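Beta-glucanase (Bacteroides thetaiotaomicron, PDB 6EUG) probably hydrolyses beta-1,3-galactosidic bonds of arabinogalactan, the present chain being the family 43 glycoside hydrolase domain of a longer protein that also carries a family 16 domain. Local coordinates at residues A[182-185]-A[190-193]; A[355-358]-A[362-365]. One frame throughout, in Å; residues are numbered along the deposited sequence. Where two conformers were deposited one is given.

Contact 1 (A[182-185]-A[190-193]); sequences EEYK and PKWY
In Lys191 a first torsion of 68° sets CG between the backbone N and the carbonyl carbon, and from there the chain runs fully extended, past Tyr184, to deliver its ammonium to the backbone of Glu183. Its neighbour Trp192 turns CG opposite the backbone N (chi1 177°), which presents the pyrrole edge of the indole to the Tyr184 carbonyl. Two adjacent residues of one helical turn thus reach two adjacent residues of the loop. Lys191 NZ gives a hydrogen bond of 2.8 Å to Glu183 O, lying in the carbonyl plane with a C=O...N angle of 154°. On the way, Lys191 CG passes 4.0 Å from Tyr184 CE1, the aliphatic chain passing obliquely beside that edge atom of the phenol ring; NZ sits 5.3 Å from the ring centroid, at most a weak cation-pi attraction. A water accepts from Lys191 NZ at 2.9 Å and appears to donate to Glu183 OE1 at an unusually short distance, which leaves that half of the bridge doubtful; OE1 and NZ themselves are 4.7 Å apart. At the indole, Trp192 CD1 lies 3.5 Å from Tyr184 O, which is near the ring plane. A second water, in that plane, accepts from Trp192 NE1 at 3.2 Å and donates to Tyr184 O. The contact folds the loop after helix 172-176 back over the first turn of helix 190-197. Behind it, Trp192 stacks on Trp187, while Met200 of helix 200-205 touches both Tyr184 and Trp192. The chemistry implies a loop whose polar link to the helix runs through two successive carbonyl oxygens: one takes a charged donor directly, the next is joined to the indole N-H by water, and the Glu183 carboxylate may add a long-range attraction to the lysine.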
# COMPACT_ATOMS: atom_id res chain seq x y z
N GLU A 182 -22.63 -0.02 -23.43
CA GLU A 182 -23.11 1.16 -24.21
C GLU A 182 -24.08 2.04 -23.42
O GLU A 182 -24.25 3.21 -23.75
CB GLU A 182 -23.78 0.74 -25.53
CG GLU A 182 -22.87 -0.02 -26.49
CD GLU A 182 -21.66 0.80 -26.95
OE1 GLU A 182 -21.86 1.94 -27.41
OE2 GLU A 182 -20.52 0.29 -26.88
N GLU A 183 -24.69 1.50 -22.37
CA GLU A 183 -25.67 2.24 -21.56
C GLU A 183 -25.03 3.05 -20.39
O GLU A 183 -25.65 3.97 -19.85
CB GLU A 183 -26.66 1.22 -21.01
CG GLU A 183 -28.08 1.69 -20.85
CD GLU A 183 -28.96 0.60 -20.23
OE1 GLU A 183 -29.76 0.95 -19.35
OE2 GLU A 183 -28.84 -0.59 -20.62
N TYR A 184 -23.78 2.73 -20.04
CA TYR A 184 -23.09 3.32 -18.86
C TYR A 184 -21.74 3.99 -19.22
O TYR A 184 -20.81 3.97 -18.42
CB TYR A 184 -22.92 2.23 -17.74
CG TYR A 184 -24.23 1.68 -17.26
CD1 TYR A 184 -24.97 2.34 -16.28
CD2 TYR A 184 -24.78 0.52 -17.82
CE1 TYR A 184 -26.21 1.84 -15.85
CE2 TYR A 184 -26.01 0.02 -17.39
CZ TYR A 184 -26.72 0.68 -16.41
OH TYR A 184 -27.96 0.21 -16.01
N LYS A 185 -21.65 4.62 -20.39
CA LYS A 185 -20.39 5.25 -20.84
C LYS A 185 -20.00 6.50 -20.03
O LYS A 185 -18.81 6.71 -19.79
CB LYS A 185 -20.46 5.64 -22.34
CG LYS A 185 -20.39 4.49 -23.32
CD LYS A 185 -20.23 5.07 -24.73
CE LYS A 185 -20.50 4.06 -25.82
NZ LYS A 185 -20.09 4.53 -27.18
N PRO A 190 -26.05 9.41 -11.89
CA PRO A 190 -26.61 8.62 -10.79
C PRO A 190 -26.71 7.13 -11.10
O PRO A 190 -26.43 6.29 -10.21
CB PRO A 190 -28.02 9.22 -10.57
CG PRO A 190 -27.99 10.56 -11.20
CD PRO A 190 -26.85 10.63 -12.16
N LYS A 191 -27.12 6.79 -12.32
CA LYS A 191 -27.22 5.38 -12.68
C LYS A 191 -25.84 4.70 -12.74
O LYS A 191 -25.71 3.52 -12.35
CB LYS A 191 -28.04 5.14 -13.97
CG LYS A 191 -27.40 5.64 -15.27
CD LYS A 191 -28.23 5.37 -16.53
CE LYS A 191 -27.41 5.72 -17.77
NZ LYS A 191 -28.01 5.33 -19.08
N TRP A 192 -24.83 5.41 -13.22
CA TRP A 192 -23.45 4.81 -13.24
C TRP A 192 -22.94 4.52 -11.81
O TRP A 192 -22.40 3.43 -11.54
CB TRP A 192 -22.49 5.74 -13.98
CG TRP A 192 -21.03 5.31 -14.03
CD1 TRP A 192 -20.45 4.61 -15.00
CD2 TRP A 192 -19.99 5.61 -13.07
NE1 TRP A 192 -19.12 4.41 -14.74
CE2 TRP A 192 -18.80 5.03 -13.56
CE3 TRP A 192 -19.95 6.31 -11.86
CZ2 TRP A 192 -17.58 5.11 -12.89
CZ3 TRP A 192 -18.74 6.41 -11.19
CH2 TRP A 192 -17.55 5.82 -11.72
N TYR A 193 -23.11 5.48 -10.91
CA TYR A 193 -22.63 5.32 -9.52
C TYR A 193 -23.30 4.11 -8.83
O TYR A 193 -22.63 3.28 -8.22
CB TYR A 193 -22.81 6.61 -8.71
CG TYR A 193 -22.25 6.50 -7.31
CD1 TYR A 193 -23.00 5.92 -6.28
CD2 TYR A 193 -20.96 6.93 -7.03
CE1 TYR A 193 -22.47 5.75 -5.00
CE2 TYR A 193 -20.42 6.78 -5.75
CZ TYR A 193 -21.17 6.19 -4.74
OH TYR A 193 -20.63 6.07 -3.49
O HOH W 1 -29.97 3.31 -18.54
O HOH W 2 -18.40 2.98 -17.46

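Contact 2 (A[355-358]-A[362-365]); sequences VQFD and VPFI
The Phe364 ring carries Gln356 CB over one face, 3.8 Å from its centroid and 20° off the normal, a CH-pi contact displaced toward the rim; at its edge, in plane, comes the backbone N of Asp358. A first torsion of 68° folds this ring back across the partner strand, and the Gln356 amide plane is tilted 49° from the ring, with OE1 near CZ and CE2. The Phe357 ring approaches Pro363 obliquely, its CE2 3.7 Å from Pro363 CB, and Val355 CG1 lies 3.6 Å from the same CB. Gln356 and Phe364 share one face of the sheet, Phe357 and Pro363 the other, where Phe268 packs against both and Trp275 against Pro363. This is the antiparallel hairpin of strands 349-357 and 363-366, in the last blade of the five-bladed beta-propeller expected of family 43. Gln356 and Phe364 form its hydrogen-bonded pair: Gln356 N to Phe364 O is 3.0 Å, Phe364 N to Gln356 O 2.8 Å. Pro363 brings no N-H, but its CA lies 3.2 Å from Gln356 O as a CA-H...O contact. Toward the turn, Asp358 N donates to Val362 O, while Asp358 OD1 accepts hydrogen bonds from both Val362 N, at 3.0 Å from above the carboxylate plane, and Lys360 N.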
# COMPACT_ATOMS: atom_id res chain seq x y z
N VAL A 355 1.27 7.46 16.54
CA VAL A 355 -0.17 7.32 16.69
C VAL A 355 -0.55 7.41 18.19
O VAL A 355 -0.03 6.65 19.02
CB VAL A 355 -0.67 5.98 16.10
CG1 VAL A 355 -2.20 5.90 16.15
CG2 VAL A 355 -0.20 5.83 14.65
N GLN A 356 -1.47 8.32 18.49
CA GLN A 356 -2.02 8.49 19.82
C GLN A 356 -3.43 7.90 19.85
O GLN A 356 -4.00 7.60 18.80
CB GLN A 356 -1.98 9.98 20.20
CG GLN A 356 -0.53 10.49 20.33
CD GLN A 356 -0.40 11.97 20.67
OE1 GLN A 356 -0.97 12.44 21.65
NE2 GLN A 356 0.37 12.70 19.86
N PHE A 357 -3.97 7.64 21.05
CA PHE A 357 -5.31 7.05 21.19
C PHE A 357 -6.16 7.84 22.17
O PHE A 357 -5.67 8.26 23.22
CB PHE A 357 -5.19 5.58 21.61
CG PHE A 357 -4.51 4.74 20.58
CD1 PHE A 357 -3.12 4.67 20.54
CD2 PHE A 357 -5.24 4.04 19.63
CE1 PHE A 357 -2.49 3.94 19.57
CE2 PHE A 357 -4.61 3.29 18.66
CZ PHE A 357 -3.24 3.25 18.63
N ASP A 358 -7.43 8.06 21.82
CA ASP A 358 -8.35 8.84 22.65
C ASP A 358 -8.98 7.97 23.71
O ASP A 358 -8.63 6.75 23.85
CB ASP A 358 -9.40 9.63 21.81
CG ASP A 358 -10.53 8.77 21.23
OD1 ASP A 358 -10.70 7.57 21.59
OD2 ASP A 358 -11.27 9.33 20.38
N VAL A 362 -9.78 5.18 19.99
CA VAL A 362 -9.71 5.45 18.55
C VAL A 362 -8.46 6.31 18.22
O VAL A 362 -8.20 7.34 18.85
CB VAL A 362 -11.04 5.98 17.96
CG1 VAL A 362 -12.14 6.07 19.00
CG2 VAL A 362 -10.82 7.28 17.21
N PRO A 363 -7.66 5.84 17.25
CA PRO A 363 -6.38 6.48 16.96
C PRO A 363 -6.53 7.89 16.38
O PRO A 363 -7.49 8.16 15.63
CB PRO A 363 -5.73 5.54 15.94
CG PRO A 363 -6.89 4.84 15.25
CD PRO A 363 -7.95 4.71 16.32
N PHE A 364 -5.63 8.79 16.79
CA PHE A 364 -5.50 10.13 16.18
C PHE A 364 -4.03 10.48 16.00
O PHE A 364 -3.17 9.83 16.61
CB PHE A 364 -6.27 11.23 16.94
CG PHE A 364 -5.73 11.55 18.33
CD1 PHE A 364 -6.10 10.78 19.44
CD2 PHE A 364 -4.87 12.61 18.52
CE1 PHE A 364 -5.60 11.07 20.70
CE2 PHE A 364 -4.37 12.91 19.78
CZ PHE A 364 -4.74 12.13 20.89
N ILE A 365 -3.73 11.47 15.15
CA ILE A 365 -2.33 11.80 14.82
C ILE A 365 -2.12 13.34 14.89
O ILE A 365 -2.82 14.05 14.19
CB ILE A 365 -1.96 11.28 13.41
CG1 ILE A 365 -2.11 9.73 13.33
CG2 ILE A 365 -0.52 11.67 13.04
CD1 ILE A 365 -2.33 9.24 11.93

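The two contacts share no element and lie far apart, about 40 Å between centres and about 23 Å between nearest atoms. Both join segments close in sequence, yet by different means. Contact 1 is partly buried, peripheral to the propeller, and built on a loop and a helix start with no strand pairing; a side-chain ammonium and bridging waters do the polar work, with a buried indole. Contact 2 belongs to the propeller's own sheet structure and lies near the surface, where backbone hydrogen bonds set the register and side chains divide between two faces. It also buries roughly twice the area, 449 against 226 Å².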